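Local coordinates for protein beta-n-acetylhexosaminidase (Streptococcus pneumoniae, PDB 4AZI) that probably hydrolyses terminal beta-linked N-acetylglucosamine from glycans as one of the tandem family 20 catalytic modules of the pneumococcal exo-beta-D-N-acetylglucosaminidase StrH, at residues Ser190-Gly193 with Trp194-Leu197; Asn396-Arg399 with Asn400-Ala403. The protein carries 2 engineered substitutions. All blocks are in the same frame, centred on the assembly; numbering follows the deposited sequence.

Contact 1 of 2, residues Ser190-Gly193 with Trp194-Leu197; sequences SAQG and WYYL
Gln192 and Gly193 open a short alpha-helix by offering their carbonyls to the residues four places on: Tyr196 N donates to Gln192 O (3.1 Å, N-H...O angle 156°) and Leu197 N to Gly193 O (3.0 Å). Gln192 holds the N-cap position, and the turn before it takes left-handed helical backbone angles at Ser190 and Ala191, which ends the preceding helix and redirects the chain.

Tyr196 makes the main side-chain packing. Its CG lies beside the backbone N (chi1 -82°), which swings the ring back along the helix toward the cap; there the ring edge meets the backbone carbonyl of the N-cap residue, Tyr196 CD1 lying 3.2 Å from Gln192 O, while Tyr196 CE1 lies 3.9 Å from Gln192 CB. Tyr195 CB comes within 3.5 Å of Gln192 O. One turn further along, Leu197 CG lies 3.7 Å from Gly193 O, next to the N-H of its own residue that binds the same oxygen.

Beyond the turn, Tyr196 OH is hydrogen-bonded to Asp141 and Trp194 NE1 to Tyr257, a residue of the inhibitor pocket that Ala191 also lines. Trp194 meets Phe206 edge-to-face and Leu197 packs on Tyr203 and Phe206, so helix 193-199 rests against helix 203-219 within the long connection between barrel strands 176-180 and 223-227.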
ATOM      1  N   SER A 190      -7.304 -19.100 -14.409  1.00 14.99           N
ATOM      2  CA  SER A 190      -7.038 -18.107 -15.474  1.00 14.67           C
ATOM      3  C   SER A 190      -7.678 -16.745 -15.194  1.00 14.07           C
ATOM      4  O   SER A 190      -8.371 -16.176 -16.037  1.00 13.75           O
ATOM      5  CB  SER A 190      -7.403 -18.628 -16.870  1.00 15.00           C
ATOM      6  OG  SER A 190      -6.959 -19.958 -17.043  1.00 15.45           O
ATOM      7  N   ALA A 191      -7.419 -16.235 -13.991  1.00 13.39           N
ATOM      8  CA  ALA A 191      -7.883 -14.921 -13.564  1.00 13.33           C
ATOM      9  C   ALA A 191      -9.405 -14.803 -13.621  1.00 13.38           C
ATOM     10  O   ALA A 191      -9.933 -13.823 -14.141  1.00 13.09           O
ATOM     11  CB  ALA A 191      -7.206 -13.805 -14.366  1.00 13.15           C
ATOM     12  N   GLN A 192     -10.086 -15.826 -13.097  1.00 13.33           N
ATOM     13  CA  GLN A 192     -11.543 -15.829 -12.945  1.00 13.71           C
ATOM     14  C   GLN A 192     -11.926 -16.248 -11.530  1.00 13.40           C
ATOM     15  O   GLN A 192     -12.972 -16.865 -11.314  1.00 13.86           O
ATOM     16  CB  GLN A 192     -12.194 -16.770 -13.965  1.00 14.48           C
ATOM     17  CG  GLN A 192     -11.755 -16.542 -15.405  1.00 15.19           C
ATOM     18  CD  GLN A 192     -12.250 -17.637 -16.328  1.00 16.06           C
ATOM     19  OE1 GLN A 192     -11.497 -18.543 -16.693  1.00 16.53           O
ATOM     20  NE2 GLN A 192     -13.535 -17.584 -16.675  1.00 16.34           N
ATOM     21  N   GLY A 193     -11.081 -15.890 -10.566  1.00 13.17           N
ATOM     22  CA  GLY A 193     -11.245 -16.298  -9.169  1.00 12.78           C
ATOM     23  C   GLY A 193     -12.633 -16.133  -8.584  1.00 12.41           C
ATOM     24  O   GLY A 193     -13.147 -17.045  -7.950  1.00 12.47           O
ATOM     25  N   TRP A 194     -13.247 -14.975  -8.809  1.00 12.43           N
ATOM     26  CA  TRP A 194     -14.559 -14.663  -8.218  1.00 11.83           C
ATOM     27  C   TRP A 194     -15.672 -15.481  -8.808  1.00 12.27           C
ATOM     28  O   TRP A 194     -16.569 -15.949  -8.087  1.00 11.96           O
ATOM     29  CB  TRP A 194     -14.843 -13.160  -8.312  1.00 11.56           C
ATOM     30  CG  TRP A 194     -13.634 -12.376  -7.866  1.00 11.13           C
ATOM     31  CD1 TRP A 194     -12.761 -11.622  -8.648  1.00 11.10           C
ATOM     32  CD2 TRP A 194     -13.063 -12.343  -6.524  1.00 10.98           C
ATOM     33  NE1 TRP A 194     -11.735 -11.108  -7.883  1.00 10.73           N
ATOM     34  CE2 TRP A 194     -11.862 -11.500  -6.604  1.00 10.58           C
ATOM     35  CE3 TRP A 194     -13.429 -12.882  -5.300  1.00 10.87           C
ATOM     36  CZ2 TRP A 194     -11.084 -11.229  -5.496  1.00 10.72           C
ATOM     37  CZ3 TRP A 194     -12.629 -12.599  -4.186  1.00 10.59           C
ATOM     38  CH2 TRP A 194     -11.481 -11.799  -4.290  1.00 10.58           C
ATOM     39  N   TYR A 195     -15.627 -15.660 -10.123  1.00 12.77           N
ATOM     40  CA  TYR A 195     -16.530 -16.568 -10.811  1.00 13.00           C
ATOM     41  C   TYR A 195     -16.424 -17.990 -10.222  1.00 12.77           C
ATOM     42  O   TYR A 195     -17.439 -18.630  -9.986  1.00 12.34           O
ATOM     43  CB  TYR A 195     -16.272 -16.541 -12.325  1.00 14.19           C
ATOM     44  CG  TYR A 195     -17.213 -17.407 -13.140  1.00 15.46           C
ATOM     45  CD1 TYR A 195     -18.585 -17.149 -13.179  1.00 16.28           C
ATOM     46  CD2 TYR A 195     -16.725 -18.480 -13.879  1.00 16.10           C
ATOM     47  CE1 TYR A 195     -19.446 -17.948 -13.928  1.00 16.90           C
ATOM     48  CE2 TYR A 195     -17.574 -19.283 -14.624  1.00 16.86           C
ATOM     49  CZ  TYR A 195     -18.932 -19.017 -14.640  1.00 16.87           C
ATOM     50  OH  TYR A 195     -19.756 -19.818 -15.387  1.00 17.12           O
ATOM     51  N   TYR A 196     -15.211 -18.458  -9.935  1.00 12.78           N
ATOM     52  CA  TYR A 196     -15.021 -19.805  -9.355  1.00 13.24           C
ATOM     53  C   TYR A 196     -15.550 -19.925  -7.924  1.00 13.47           C
ATOM     54  O   TYR A 196     -16.181 -20.931  -7.580  1.00 13.46           O
ATOM     55  CB  TYR A 196     -13.560 -20.244  -9.410  1.00 13.55           C
ATOM     56  CG  TYR A 196     -13.109 -20.811 -10.739  1.00 13.75           C
ATOM     57  CD1 TYR A 196     -13.114 -20.030 -11.899  1.00 13.85           C
ATOM     58  CD2 TYR A 196     -12.640 -22.120 -10.833  1.00 13.80           C
ATOM     59  CE1 TYR A 196     -12.685 -20.546 -13.114  1.00 14.15           C
ATOM     60  CE2 TYR A 196     -12.196 -22.640 -12.045  1.00 13.74           C
ATOM     61  CZ  TYR A 196     -12.224 -21.849 -13.178  1.00 13.93           C
ATOM     62  OH  TYR A 196     -11.789 -22.352 -14.383  1.00 14.17           O
ATOM     63  N   LEU A 197     -15.313 -18.899  -7.102  1.00 13.54           N
ATOM     64  CA  LEU A 197     -15.900 -18.839  -5.766  1.00 13.57           C
ATOM     65  C   LEU A 197     -17.426 -18.947  -5.789  1.00 13.89           C
ATOM     66  O   LEU A 197     -17.993 -19.745  -5.043  1.00 13.64           O
ATOM     67  CB  LEU A 197     -15.485 -17.562  -5.024  1.00 13.49           C
ATOM     68  CG  LEU A 197     -14.075 -17.477  -4.429  1.00 13.51           C
ATOM     69  CD1 LEU A 197     -13.907 -16.114  -3.784  1.00 13.10           C
ATOM     70  CD2 LEU A 197     -13.827 -18.579  -3.407  1.00 13.25           C
TER

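Contact 2 of 2, residues Asn396-Arg399 with Asn400-Ala403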
ATOM      1  N   ASN A 396       1.453  25.669   5.161  1.00 16.54           N
ATOM      2  CA  ASN A 396       0.300  25.256   4.364  1.00 15.50           C
ATOM      3  C   ASN A 396       0.466  25.412   2.850  1.00 15.01           C
ATOM      4  O   ASN A 396      -0.526  25.415   2.119  1.00 14.35           O
ATOM      5  CB  ASN A 396      -0.948  26.029   4.817  1.00 15.37           C
ATOM      6  CG  ASN A 396      -1.138  26.013   6.321  1.00 15.23           C
ATOM      7  OD1 ASN A 396      -1.002  24.979   6.968  1.00 15.08           O
ATOM      8  ND2 ASN A 396      -1.471  27.164   6.879  1.00 15.15           N
ATOM      9  N   LEU A 397       1.708  25.547   2.381  1.00 14.47           N
ATOM     10  CA  LEU A 397       1.958  25.837   0.966  1.00 14.41           C
ATOM     11  C   LEU A 397       1.988  24.579   0.092  1.00 14.12           C
ATOM     12  O   LEU A 397       2.538  23.549   0.485  1.00 13.74           O
ATOM     13  CB  LEU A 397       3.244  26.667   0.787  1.00 14.34           C
ATOM     14  CG  LEU A 397       3.227  28.074   1.420  1.00 14.44           C
ATOM     15  CD1 LEU A 397       4.625  28.672   1.482  1.00 14.49           C
ATOM     16  CD2 LEU A 397       2.275  29.012   0.689  1.00 14.28           C
ATOM     17  N   ASN A 398       1.371  24.675  -1.084  1.00 14.28           N
ATOM     18  CA  ASN A 398       1.362  23.572  -2.041  1.00 14.58           C
ATOM     19  C   ASN A 398       2.532  23.694  -3.013  1.00 14.76           C
ATOM     20  O   ASN A 398       3.301  24.660  -2.941  1.00 14.47           O
ATOM     21  CB  ASN A 398      -0.000  23.433  -2.755  1.00 14.48           C
ATOM     22  CG  ASN A 398      -0.336  24.609  -3.667  1.00 14.87           C
ATOM     23  OD1 ASN A 398       0.535  25.209  -4.293  1.00 14.60           O
ATOM     24  ND2 ASN A 398      -1.621  24.922  -3.761  1.00 14.99           N
ATOM     25  N   ARG A 399       2.659  22.723  -3.913  1.00 15.22           N
ATOM     26  CA  ARG A 399       3.783  22.657  -4.859  1.00 15.64           C
ATOM     27  C   ARG A 399       3.869  23.856  -5.847  1.00 16.51           C
ATOM     28  O   ARG A 399       4.921  24.116  -6.435  1.00 16.38           O
ATOM     29  CB  ARG A 399       3.758  21.306  -5.591  1.00 15.53           C
ATOM     30  CG  ARG A 399       5.076  20.902  -6.231  1.00 15.24           C
ATOM     31  CD  ARG A 399       5.083  19.450  -6.695  1.00 14.53           C
ATOM     32  NE  ARG A 399       6.154  19.219  -7.667  1.00 14.16           N
ATOM     33  CZ  ARG A 399       7.437  19.025  -7.358  1.00 14.01           C
ATOM     34  NH1 ARG A 399       7.836  19.016  -6.093  1.00 13.65           N
ATOM     35  NH2 ARG A 399       8.331  18.847  -8.319  1.00 13.85           N
ATOM     36  N   ASN A 400       2.781  24.600  -6.005  1.00 17.43           N
ATOM     37  CA  ASN A 400       2.809  25.829  -6.806  1.00 18.66           C
ATOM     38  C   ASN A 400       3.650  26.945  -6.192  1.00 19.25           C
ATOM     39  O   ASN A 400       4.051  27.873  -6.893  1.00 19.29           O
ATOM     40  CB  ASN A 400       1.395  26.350  -7.046  1.00 19.42           C
ATOM     41  CG  ASN A 400       0.638  25.522  -8.056  1.00 20.06           C
ATOM     42  OD1 ASN A 400       1.090  25.347  -9.183  1.00 20.26           O
ATOM     43  ND2 ASN A 400      -0.523  25.000  -7.655  1.00 20.10           N
ATOM     44  N   LYS A 401       3.923  26.836  -4.891  1.00 19.62           N
ATOM     45  CA  LYS A 401       4.473  27.951  -4.117  1.00 20.02           C
ATOM     46  C   LYS A 401       5.844  27.691  -3.480  1.00 20.05           C
ATOM     47  O   LYS A 401       6.108  28.133  -2.351  1.00 19.82           O
ATOM     48  CB  LYS A 401       3.464  28.390  -3.048  1.00 20.40           C
ATOM     49  CG  LYS A 401       2.146  28.906  -3.601  1.00 21.11           C
ATOM     50  CD  LYS A 401       2.318  30.230  -4.337  1.00 21.91           C
ATOM     51  CE  LYS A 401       1.094  30.562  -5.184  1.00 22.83           C
ATOM     52  NZ  LYS A 401      -0.075  30.942  -4.344  1.00 23.13           N
ATOM     53  N   GLN A 402       6.719  27.001  -4.205  1.00 19.74           N
ATOM     54  CA  GLN A 402       8.065  26.725  -3.700  1.00 19.91           C
ATOM     55  C   GLN A 402       8.886  28.004  -3.538  1.00 19.95           C
ATOM     56  O   GLN A 402       9.493  28.224  -2.492  1.00 19.27           O
ATOM     57  CB  GLN A 402       8.810  25.723  -4.592  1.00 19.69           C
ATOM     58  CG  GLN A 402      10.052  25.133  -3.941  1.00 19.97           C
ATOM     59  CD  GLN A 402       9.761  24.475  -2.602  1.00 19.78           C
ATOM     60  OE1 GLN A 402       8.793  23.727  -2.459  1.00 20.19           O
ATOM     61  NE2 GLN A 402      10.597  24.756  -1.611  1.00 19.84           N
ATOM     62  N   ALA A 403       8.897  28.835  -4.579  1.00 20.23           N
ATOM     63  CA  ALA A 403       9.609  30.111  -4.550  1.00 20.14           C
ATOM     64  C   ALA A 403       9.213  30.922  -3.315  1.00 20.36           C
ATOM     65  O   ALA A 403      10.073  31.451  -2.603  1.00 20.33           O
ATOM     66  CB  ALA A 403       9.339  30.895  -5.825  1.00 20.28           C
TER
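Asn398 grips the following residues through two oxygens. Its backbone O accepts Lys401 N at 3.0 Å, and its side-chain OD1 accepts Asn400 N at 2.9 Å. The second bond is the more bent (N-H...O angle 135°). A chi1 of 66° tucks CG between the two backbone arms of Asn398, so that the amide folds forward over the turn and brings OD1 to that N-H.

These bonds define an Asx turn nested in a beta-turn spanning residues 398-401, with Arg399 and Asn400 at the corner. The turn delivers the chain into helix 402-414, for which Lys401 is the N-cap residue.

Van der Waals packing is modest. Asn398 OD1 also touches Asn400 CB at 3.1 Å, and the two amides are turned steeply against each other, their planes 77° apart. Asn398 packs in addition on His3 and Leu7 of helix 3-8. Leu397 meets Lys401 at about a right angle, Leu397 CD2 lying 4.0 Å from Lys401 CB; Lys401 CB also comes within 3.7 Å of Asn398 O, and beyond it the lysine chain bends at chi2 and chi4.

Further polar links join the turn to the rest of the chain. The extended Arg399 side chain forms a salt bridge with Asp351, and Gln402 reaches the backbone N of Asn360 through OE1 and Asp406 through NE2.

Overall arrangement
From helix 3-8 the chain enters strands 10-16, 41-45, 110-117 and 176-180 of the parallel eight-stranded TIM barrel. Contact 1 then closes the bend between helices 186-189 and 193-199, beside the inhibitor pocket, before helix 203-219 leads to strand 223-227. Once the remaining barrel strands are complete, the chain goes on through helix 380-391, and contact 2 closes the turn into the last modelled helix, 402-414, against helix 3-8 and the segment around residues 357-360. The contacts neither nest nor cross: they follow in series, on opposite sides of the chain's centre. The centres of contact 1 and contact 2 are about 47 Å apart.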